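Local coordinates for protein AvrRxo1-ORF2 (Xanthomonas oryzae pv. oryzicola, PDB 4Z8T) that binds the type III effector AvrRxo1-ORF1, which carries a polynucleotide kinase domain, and probably serves as its chaperone, at residues Glu11-Lys14 and Lys15-Arg19; Ala63-Arg66 and Asn67-Glu71; Glu71-Tyr74 and Tyr75-Pro79. All blocks are in the same frame, centred on the assembly; numbering follows the deposited sequence.

Contact 1. Residues Glu11-Lys14 and Lys15-Arg19; sequences EFHK and KLKER
E11 and K15, one helical turn apart, lie side by side and point the same way. The carboxylate of E11 meets the aliphatic part of the lysine, OE2 approaching CE of K15 at 3.4 Å, while OE2 stays 4.3 Å from NZ of K15: opposite charges are near each other without a salt bridge. The K15 chain bends at chi2 (-55°) and then runs extended alongside E11, and its ammonium group makes a long ion pair with E18. One residue further along, F12 and L16 cross obliquely, CE2 of the ring 4.2 Å from CD2 of the leucine. The third pair is H13 and K17. CG of K17 lies beside its backbone N (chi1 -84°), which helps put CD 3.7 Å from NE2 of H13, and CG sits above one face of the imidazole near the rim. Beneath these pairs runs regular alpha-helical bonding, exemplified by L16 N to F12 O at 2.8 Å.

Both imidazole nitrogens of H13 are used by AvrRxo1-ORF1: ND1 bonds to Y270 and NE2 to D229 of that chain, and D229 also takes the salt bridge from K17. These turns belong to helix 6-38, placed between that effector chain and a second copy of this protein, whose L30 packs on F12 and K15; V280 of another AvrRxo1-ORF1 chain also touches F12.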
loop_
_atom_site.group_PDB
_atom_site.type_symbol
_atom_site.label_atom_id
_atom_site.label_comp_id
_atom_site.label_asym_id
_atom_site.label_seq_id
_atom_site.Cartn_x
_atom_site.Cartn_y
_atom_site.Cartn_z
ATOM N N GLU B 11 -13.815 -18.633 3.481
ATOM C CA GLU B 11 -13.404 -17.892 4.673
ATOM C C GLU B 11 -12.451 -16.753 4.316
ATOM O O GLU B 11 -12.538 -15.666 4.886
ATOM C CB GLU B 11 -12.803 -18.834 5.725
ATOM C CG GLU B 11 -12.490 -18.170 7.075
ATOM C CD GLU B 11 -13.733 -17.786 7.880
ATOM O OE1 GLU B 11 -14.861 -18.121 7.463
ATOM O OE2 GLU B 11 -13.575 -17.145 8.948
ATOM N N PHE B 12 -11.552 -16.985 3.361
ATOM C CA PHE B 12 -10.669 -15.912 2.917
ATOM C C PHE B 12 -11.493 -14.751 2.360
ATOM O O PHE B 12 -11.266 -13.590 2.685
ATOM C CB PHE B 12 -9.681 -16.431 1.868
ATOM C CG PHE B 12 -8.523 -15.504 1.603
ATOM C CD1 PHE B 12 -7.354 -15.603 2.346
ATOM C CD2 PHE B 12 -8.597 -14.540 0.608
ATOM C CE1 PHE B 12 -6.275 -14.765 2.093
ATOM C CE2 PHE B 12 -7.518 -13.701 0.357
ATOM C CZ PHE B 12 -6.359 -13.817 1.107
ATOM N N HIS B 13 -12.462 -15.080 1.518
ATOM C CA HIS B 13 -13.352 -14.087 0.923
ATOM C C HIS B 13 -14.109 -13.319 2.018
ATOM O O HIS B 13 -14.210 -12.093 1.986
ATOM C CB HIS B 13 -14.305 -14.831 -0.030
ATOM C CG HIS B 13 -15.301 -13.959 -0.727
ATOM N ND1 HIS B 13 -15.001 -13.245 -1.865
ATOM C CD2 HIS B 13 -16.616 -13.744 -0.478
ATOM C CE1 HIS B 13 -16.081 -12.586 -2.261
ATOM N NE2 HIS B 13 -17.070 -12.877 -1.444
ATOM N N LYS B 14 -14.641 -14.045 2.997
ATOM C CA LYS B 14 -15.389 -13.396 4.073
ATOM C C LYS B 14 -14.512 -12.392 4.837
ATOM O O LYS B 14 -14.912 -11.241 5.073
ATOM C CB LYS B 14 -15.919 -14.464 5.038
ATOM C CG LYS B 14 -16.806 -13.918 6.136
ATOM C CD LYS B 14 -17.309 -15.078 6.980
ATOM C CE LYS B 14 -18.233 -14.608 8.080
ATOM N NZ LYS B 14 -18.568 -15.753 8.987
ATOM N N LYS B 15 -13.314 -12.823 5.205
ATOM C CA LYS B 15 -12.417 -11.990 5.997
ATOM C C LYS B 15 -11.910 -10.812 5.174
ATOM O O LYS B 15 -11.757 -9.699 5.688
ATOM C CB LYS B 15 -11.246 -12.822 6.530
ATOM C CG LYS B 15 -11.652 -13.836 7.589
ATOM C CD LYS B 15 -12.393 -13.128 8.724
ATOM C CE LYS B 15 -12.648 -14.069 9.901
ATOM N NZ LYS B 15 -13.410 -13.359 10.977
ATOM N N LEU B 16 -11.647 -11.052 3.892
ATOM C CA LEU B 16 -11.221 -9.974 3.014
ATOM C C LEU B 16 -12.329 -8.931 2.832
ATOM O O LEU B 16 -12.055 -7.736 2.777
ATOM C CB LEU B 16 -10.755 -10.527 1.655
ATOM C CG LEU B 16 -10.223 -9.516 0.648
ATOM C CD1 LEU B 16 -9.063 -8.666 1.209
ATOM C CD2 LEU B 16 -9.771 -10.285 -0.584
ATOM N N LYS B 17 -13.582 -9.376 2.740
ATOM C CA LYS B 17 -14.709 -8.449 2.703
ATOM C C LYS B 17 -14.747 -7.573 3.955
ATOM O O LYS B 17 -15.001 -6.372 3.870
ATOM C CB LYS B 17 -16.028 -9.202 2.583
ATOM C CG LYS B 17 -16.411 -9.572 1.169
ATOM C CD LYS B 17 -17.740 -10.327 1.140
ATOM C CE LYS B 17 -18.875 -9.448 1.625
ATOM N NZ LYS B 17 -20.197 -10.140 1.522
ATOM N N GLU B 18 -14.506 -8.177 5.115
ATOM C CA GLU B 18 -14.475 -7.399 6.356
ATOM C C GLU B 18 -13.369 -6.362 6.349
ATOM O O GLU B 18 -13.580 -5.217 6.745
ATOM C CB GLU B 18 -14.307 -8.316 7.567
ATOM C CG GLU B 18 -15.443 -9.277 7.762
ATOM C CD GLU B 18 -15.266 -10.135 9.003
ATOM O OE1 GLU B 18 -14.275 -9.926 9.740
ATOM O OE2 GLU B 18 -16.120 -11.019 9.236
ATOM N N ARG B 19 -12.183 -6.777 5.918
ATOM C CA ARG B 19 -11.039 -5.883 5.823
ATOM C C ARG B 19 -11.359 -4.704 4.924
ATOM O O ARG B 19 -11.134 -3.552 5.292
ATOM C CB ARG B 19 -9.832 -6.638 5.258
ATOM C CG ARG B 19 -8.570 -5.788 5.065
ATOM C CD ARG B 19 -7.562 -6.538 4.204
ATOM N NE ARG B 19 -6.279 -5.849 4.086
ATOM C CZ ARG B 19 -5.279 -5.971 4.956
ATOM N NH1 ARG B 19 -5.401 -6.758 6.014
ATOM N NH2 ARG B 19 -4.150 -5.310 4.769
#

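Contact 2. Residues Ala63-Arg66 and Asn67-Glu71; sequences AKER and NDIYE
N67 opens the second half of this helical stretch by closing the first turn: its N bonds to O of A63 at 3.1 Å and nearly straight (171°), while its CB rests 3.6 Å from that same oxygen. At D68 the backbone bond to K64 O is longer, and the donor stands above the carbonyl plane. With CG turned beside its own backbone N (chi1 -70°), the D68 carboxylate folds back over the preceding turn, and OD1 comes 2.8 Å from O of K64. Two acceptors face each other there, an approach that is probably unfavourable electrostatically.

I69 follows, its N bonded to E65 O at 3.0 Å. The CG1 branch lies alongside that carbonyl, with CG1 3.1 Å from O of E65, and carries CD1 on to CG of E65 at 3.9 Å. The extended chain of E65 delivers its carboxylate past this apolar touch to AvrRxo1-ORF1, where OE1 accepts from the backbone N of Y164 of that chain. The other branch of I69, CG2, sits over the centre of one face of the Y70 ring. Y70 N makes a weak bond to O of R66, and this oxygen also lies at the ring edge, 3.4 Å from CD2 of Y70.

These are the first turns of helix 63-77. R66 leans toward helix 45-51 in a salt bridge with E49, Y70 is buried among L48 of that helix and F87 and V91 of helix 84-94, and E65 and I69 face AvrRxo1-ORF1.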
loop_
_atom_site.group_PDB
_atom_site.type_symbol
_atom_site.label_atom_id
_atom_site.label_comp_id
_atom_site.label_asym_id
_atom_site.label_seq_id
_atom_site.Cartn_x
_atom_site.Cartn_y
_atom_site.Cartn_z
ATOM N N ALA B 63 -31.530 6.734 -4.260
ATOM C CA ALA B 63 -31.010 7.904 -3.569
ATOM C C ALA B 63 -29.840 7.527 -2.667
ATOM O O ALA B 63 -28.909 8.310 -2.477
ATOM C CB ALA B 63 -32.110 8.566 -2.764
ATOM N N LYS B 64 -29.897 6.321 -2.112
ATOM C CA LYS B 64 -28.863 5.849 -1.204
ATOM C C LYS B 64 -27.562 5.561 -1.945
ATOM O O LYS B 64 -26.484 5.911 -1.472
ATOM C CB LYS B 64 -29.333 4.592 -0.476
ATOM C CG LYS B 64 -28.577 4.292 0.802
ATOM C CD LYS B 64 -29.416 4.644 2.019
ATOM C CE LYS B 64 -29.076 3.727 3.174
ATOM N NZ LYS B 64 -28.951 2.328 2.680
ATOM N N GLU B 65 -27.660 4.913 -3.102
ATOM C CA GLU B 65 -26.467 4.634 -3.890
ATOM C C GLU B 65 -25.935 5.928 -4.496
ATOM O O GLU B 65 -24.728 6.110 -4.618
ATOM C CB GLU B 65 -26.742 3.585 -4.979
ATOM C CG GLU B 65 -25.472 2.954 -5.572
ATOM C CD GLU B 65 -25.760 1.865 -6.595
ATOM O OE1 GLU B 65 -24.821 1.467 -7.330
ATOM O OE2 GLU B 65 -26.922 1.400 -6.662
ATOM N N ARG B 66 -26.831 6.843 -4.852
ATOM C CA ARG B 66 -26.412 8.069 -5.530
ATOM C C ARG B 66 -25.648 9.038 -4.625
ATOM O O ARG B 66 -24.602 9.565 -5.013
ATOM C CB ARG B 66 -27.604 8.767 -6.183
ATOM C CG ARG B 66 -27.214 9.843 -7.177
ATOM C CD ARG B 66 -28.251 9.979 -8.289
ATOM N NE ARG B 66 -29.345 10.874 -7.926
ATOM C CZ ARG B 66 -30.470 10.481 -7.337
ATOM N NH1 ARG B 66 -30.658 9.203 -7.040
ATOM N NH2 ARG B 66 -31.410 11.370 -7.046
ATOM N N ASN B 67 -26.167 9.277 -3.426
ATOM C CA ASN B 67 -25.460 10.130 -2.483
ATOM C C ASN B 67 -24.133 9.492 -2.114
ATOM O O ASN B 67 -23.093 10.154 -2.119
ATOM C CB ASN B 67 -26.288 10.386 -1.223
ATOM C CG ASN B 67 -25.666 11.448 -0.329
ATOM O OD1 ASN B 67 -25.651 12.632 -0.672
ATOM N ND2 ASN B 67 -25.141 11.027 0.814
ATOM N N ASP B 68 -24.174 8.197 -1.816
ATOM C CA ASP B 68 -22.986 7.471 -1.377
ATOM C C ASP B 68 -21.868 7.445 -2.427
ATOM O O ASP B 68 -20.690 7.484 -2.074
ATOM C CB ASP B 68 -23.350 6.052 -0.914
ATOM C CG ASP B 68 -24.140 6.044 0.398
ATOM O OD1 ASP B 68 -24.983 6.950 0.606
ATOM O OD2 ASP B 68 -23.916 5.131 1.225
ATOM N N ILE B 69 -22.230 7.392 -3.706
ATOM C CA ILE B 69 -21.231 7.443 -4.772
ATOM C C ILE B 69 -20.518 8.796 -4.807
ATOM O O ILE B 69 -19.282 8.860 -4.826
ATOM C CB ILE B 69 -21.860 7.158 -6.162
ATOM C CG1 ILE B 69 -22.217 5.677 -6.302
ATOM C CG2 ILE B 69 -20.911 7.552 -7.274
ATOM C CD1 ILE B 69 -23.138 5.386 -7.471
ATOM N N TYR B 70 -21.285 9.883 -4.814
ATOM C CA TYR B 70 -20.693 11.196 -5.026
ATOM C C TYR B 70 -20.113 11.827 -3.774
ATOM O O TYR B 70 -19.118 12.538 -3.854
ATOM C CB TYR B 70 -21.654 12.147 -5.751
ATOM C CG TYR B 70 -21.841 11.723 -7.179
ATOM C CD1 TYR B 70 -20.834 11.923 -8.117
ATOM C CD2 TYR B 70 -22.996 11.081 -7.581
ATOM C CE1 TYR B 70 -20.986 11.509 -9.422
ATOM C CE2 TYR B 70 -23.158 10.669 -8.880
ATOM C CZ TYR B 70 -22.151 10.886 -9.793
ATOM O OH TYR B 70 -22.319 10.469 -11.084
ATOM N N GLU B 71 -20.724 11.567 -2.627
ATOM C CA GLU B 71 -20.170 12.081 -1.379
ATOM C C GLU B 71 -18.797 11.459 -1.166
ATOM O O GLU B 71 -17.819 12.157 -0.887
ATOM C CB GLU B 71 -21.088 11.779 -0.187
ATOM C CG GLU B 71 -20.326 11.556 1.123
ATOM C CD GLU B 71 -21.029 12.129 2.333
ATOM O OE1 GLU B 71 -21.995 12.906 2.153
ATOM O OE2 GLU B 71 -20.602 11.811 3.468
#

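Contact 3. Residues Glu71-Tyr74 and Tyr75-Pro79; sequences ERMY and YVEYP
The aromatic contact joins two consecutive residues, Y74 and Y75, in a T-shaped pair: the edge of the Y74 ring is directed at the face of Y75, centroids 4.9 Å apart and planes at 65°. CD2 of Y74 stands over the centre of the Y75 ring. The first torsions differ, CG of Y74 lying opposite its backbone N (chi1 178°) and CG of Y75 beside its own (chi1 -77°), which turns the two rings together. Both hydroxyls are held within the chain, Y74 OH by O of E41 and Y75 OH by N of F43.

Apolar touches make up the second group. CG of E71 approaches CD2 of Y75 at 4.0 Å, and R72 runs alongside V76 before its guanidinium reaches O of H24 on helix 6-38. CG of M73, a selenomethionine, meets the edge of Y78 in the ring plane, 3.6 Å from CE2; its SE makes an oblique Met-aromatic contact with the same ring.

In the backbone, Y75 and V76 keep alpha-helical bonds, V76 N reaching R72 O at 2.8 Å. The last turn of helix 63-77 widens to a pi-type turn: O of M73 receives N of E77 at 3.0 Å and, weakly, N of Y78 at 3.2 Å, one carbonyl serving two amides.

Polar bonds to the effector are made from this same turn, where OE2 of E77 and OH of Y78 both hydrogen-bond to OG of S215 of AvrRxo1-ORF1.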
loop_
_atom_site.group_PDB
_atom_site.type_symbol
_atom_site.label_atom_id
_atom_site.label_comp_id
_atom_site.label_asym_id
_atom_site.label_seq_id
_atom_site.Cartn_x
_atom_site.Cartn_y
_atom_site.Cartn_z
ATOM N N GLU B 71 -20.724 11.567 -2.627
ATOM C CA GLU B 71 -20.170 12.081 -1.379
ATOM C C GLU B 71 -18.797 11.459 -1.166
ATOM O O GLU B 71 -17.819 12.157 -0.887
ATOM C CB GLU B 71 -21.088 11.779 -0.187
ATOM C CG GLU B 71 -20.326 11.556 1.123
ATOM C CD GLU B 71 -21.029 12.129 2.333
ATOM O OE1 GLU B 71 -21.995 12.906 2.153
ATOM O OE2 GLU B 71 -20.602 11.811 3.468
ATOM N N ARG B 72 -18.726 10.143 -1.321
ATOM C CA ARG B 72 -17.466 9.432 -1.134
ATOM C C ARG B 72 -16.417 9.870 -2.154
ATOM O O ARG B 72 -15.265 10.103 -1.803
ATOM C CB ARG B 72 -17.691 7.922 -1.195
ATOM C CG ARG B 72 -16.419 7.116 -1.188
ATOM C CD ARG B 72 -16.705 5.629 -1.114
ATOM N NE ARG B 72 -17.279 5.276 0.177
ATOM C CZ ARG B 72 -16.561 5.138 1.290
ATOM N NH1 ARG B 72 -17.167 4.819 2.421
ATOM N NH2 ARG B 72 -15.238 5.319 1.269
HETATM N N MSE B 73 -16.810 9.997 -3.416
HETATM C CA MSE B 73 -15.871 10.474 -4.428
HETATM C C MSE B 73 -15.333 11.859 -4.072
HETATM O O MSE B 73 -14.137 12.116 -4.129
HETATM C CB MSE B 73 -16.526 10.492 -5.816
HETATM C CG MSE B 73 -15.607 10.992 -6.895
HETATM SE SE MSE B 73 -16.569 11.083 -8.591
HETATM C CE MSE B 73 -17.064 9.233 -8.692
ATOM N N TYR B 74 -16.234 12.746 -3.664
ATOM C CA TYR B 74 -15.873 14.111 -3.326
ATOM C C TYR B 74 -14.813 14.154 -2.225
ATOM O O TYR B 74 -13.797 14.840 -2.349
ATOM C CB TYR B 74 -17.145 14.835 -2.876
ATOM C CG TYR B 74 -16.978 16.276 -2.435
ATOM C CD1 TYR B 74 -16.572 17.257 -3.325
ATOM C CD2 TYR B 74 -17.261 16.651 -1.129
ATOM C CE1 TYR B 74 -16.443 18.576 -2.924
ATOM C CE2 TYR B 74 -17.138 17.964 -0.722
ATOM C CZ TYR B 74 -16.727 18.918 -1.620
ATOM O OH TYR B 74 -16.599 20.226 -1.219
ATOM N N TYR B 75 -15.046 13.395 -1.163
ATOM C CA TYR B 75 -14.174 13.452 0.005
ATOM C C TYR B 75 -12.934 12.578 -0.111
ATOM O O TYR B 75 -11.857 12.995 0.296
ATOM C CB TYR B 75 -14.933 13.069 1.269
ATOM C CG TYR B 75 -15.832 14.177 1.773
ATOM C CD1 TYR B 75 -15.303 15.414 2.117
ATOM C CD2 TYR B 75 -17.196 13.981 1.906
ATOM C CE1 TYR B 75 -16.120 16.435 2.582
ATOM C CE2 TYR B 75 -18.027 14.999 2.373
ATOM C CZ TYR B 75 -17.473 16.219 2.706
ATOM O OH TYR B 75 -18.272 17.243 3.165
ATOM N N VAL B 76 -13.096 11.370 -0.643
ATOM C CA VAL B 76 -12.000 10.398 -0.639
ATOM C C VAL B 76 -11.113 10.515 -1.867
ATOM O O VAL B 76 -9.886 10.478 -1.762
ATOM C CB VAL B 76 -12.524 8.969 -0.512
ATOM C CG1 VAL B 76 -11.377 7.975 -0.523
ATOM C CG2 VAL B 76 -13.310 8.822 0.769
ATOM N N GLU B 77 -11.723 10.676 -3.035
ATOM C CA GLU B 77 -10.939 10.693 -4.269
ATOM C C GLU B 77 -10.404 12.058 -4.656
ATOM O O GLU B 77 -9.405 12.151 -5.361
ATOM C CB GLU B 77 -11.761 10.136 -5.423
ATOM C CG GLU B 77 -12.063 8.673 -5.329
ATOM C CD GLU B 77 -12.787 8.198 -6.569
ATOM O OE1 GLU B 77 -13.906 7.653 -6.439
ATOM O OE2 GLU B 77 -12.238 8.391 -7.681
ATOM N N TYR B 78 -11.067 13.123 -4.212
ATOM C CA TYR B 78 -10.632 14.469 -4.586
ATOM C C TYR B 78 -10.460 15.354 -3.360
ATOM O O TYR B 78 -11.182 16.350 -3.197
ATOM C CB TYR B 78 -11.600 15.086 -5.610
ATOM C CG TYR B 78 -11.653 14.273 -6.890
ATOM C CD1 TYR B 78 -10.770 14.522 -7.931
ATOM C CD2 TYR B 78 -12.557 13.229 -7.032
ATOM C CE1 TYR B 78 -10.797 13.768 -9.087
ATOM C CE2 TYR B 78 -12.593 12.464 -8.186
ATOM C CZ TYR B 78 -11.707 12.744 -9.209
ATOM O OH TYR B 78 -11.733 11.987 -10.353
ATOM N N PRO B 79 -9.502 14.986 -2.488
ATOM C CA PRO B 79 -9.329 15.690 -1.214
ATOM C C PRO B 79 -8.896 17.141 -1.382
ATOM O O PRO B 79 -9.184 17.945 -0.495
ATOM C CB PRO B 79 -8.224 14.883 -0.514
ATOM C CG PRO B 79 -7.460 14.243 -1.613
ATOM C CD PRO B 79 -8.487 13.928 -2.670
#

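Overall arrangement
Along the chain, contact 1 comes first, near the start of the long helix 6-38, and contacts 2 and 3 follow in direct succession on helix 63-77, sharing E71 with their centres 12 Å apart. Contact 1 stands well away from both: its centre is 24 Å from that of contact 2 and 25 Å from that of contact 3, with nearest atoms about 15 and 11 Å apart. The all-helical chain thus has an extended arm and a compact bundle in which helix 63-77 packs against helices 45-51 and 84-94 and, through contact 3, helix 6-38. All three contacts touch AvrRxo1-ORF1, contact 1 two chains of it, consistent with a chaperone that meets its effector at separate places.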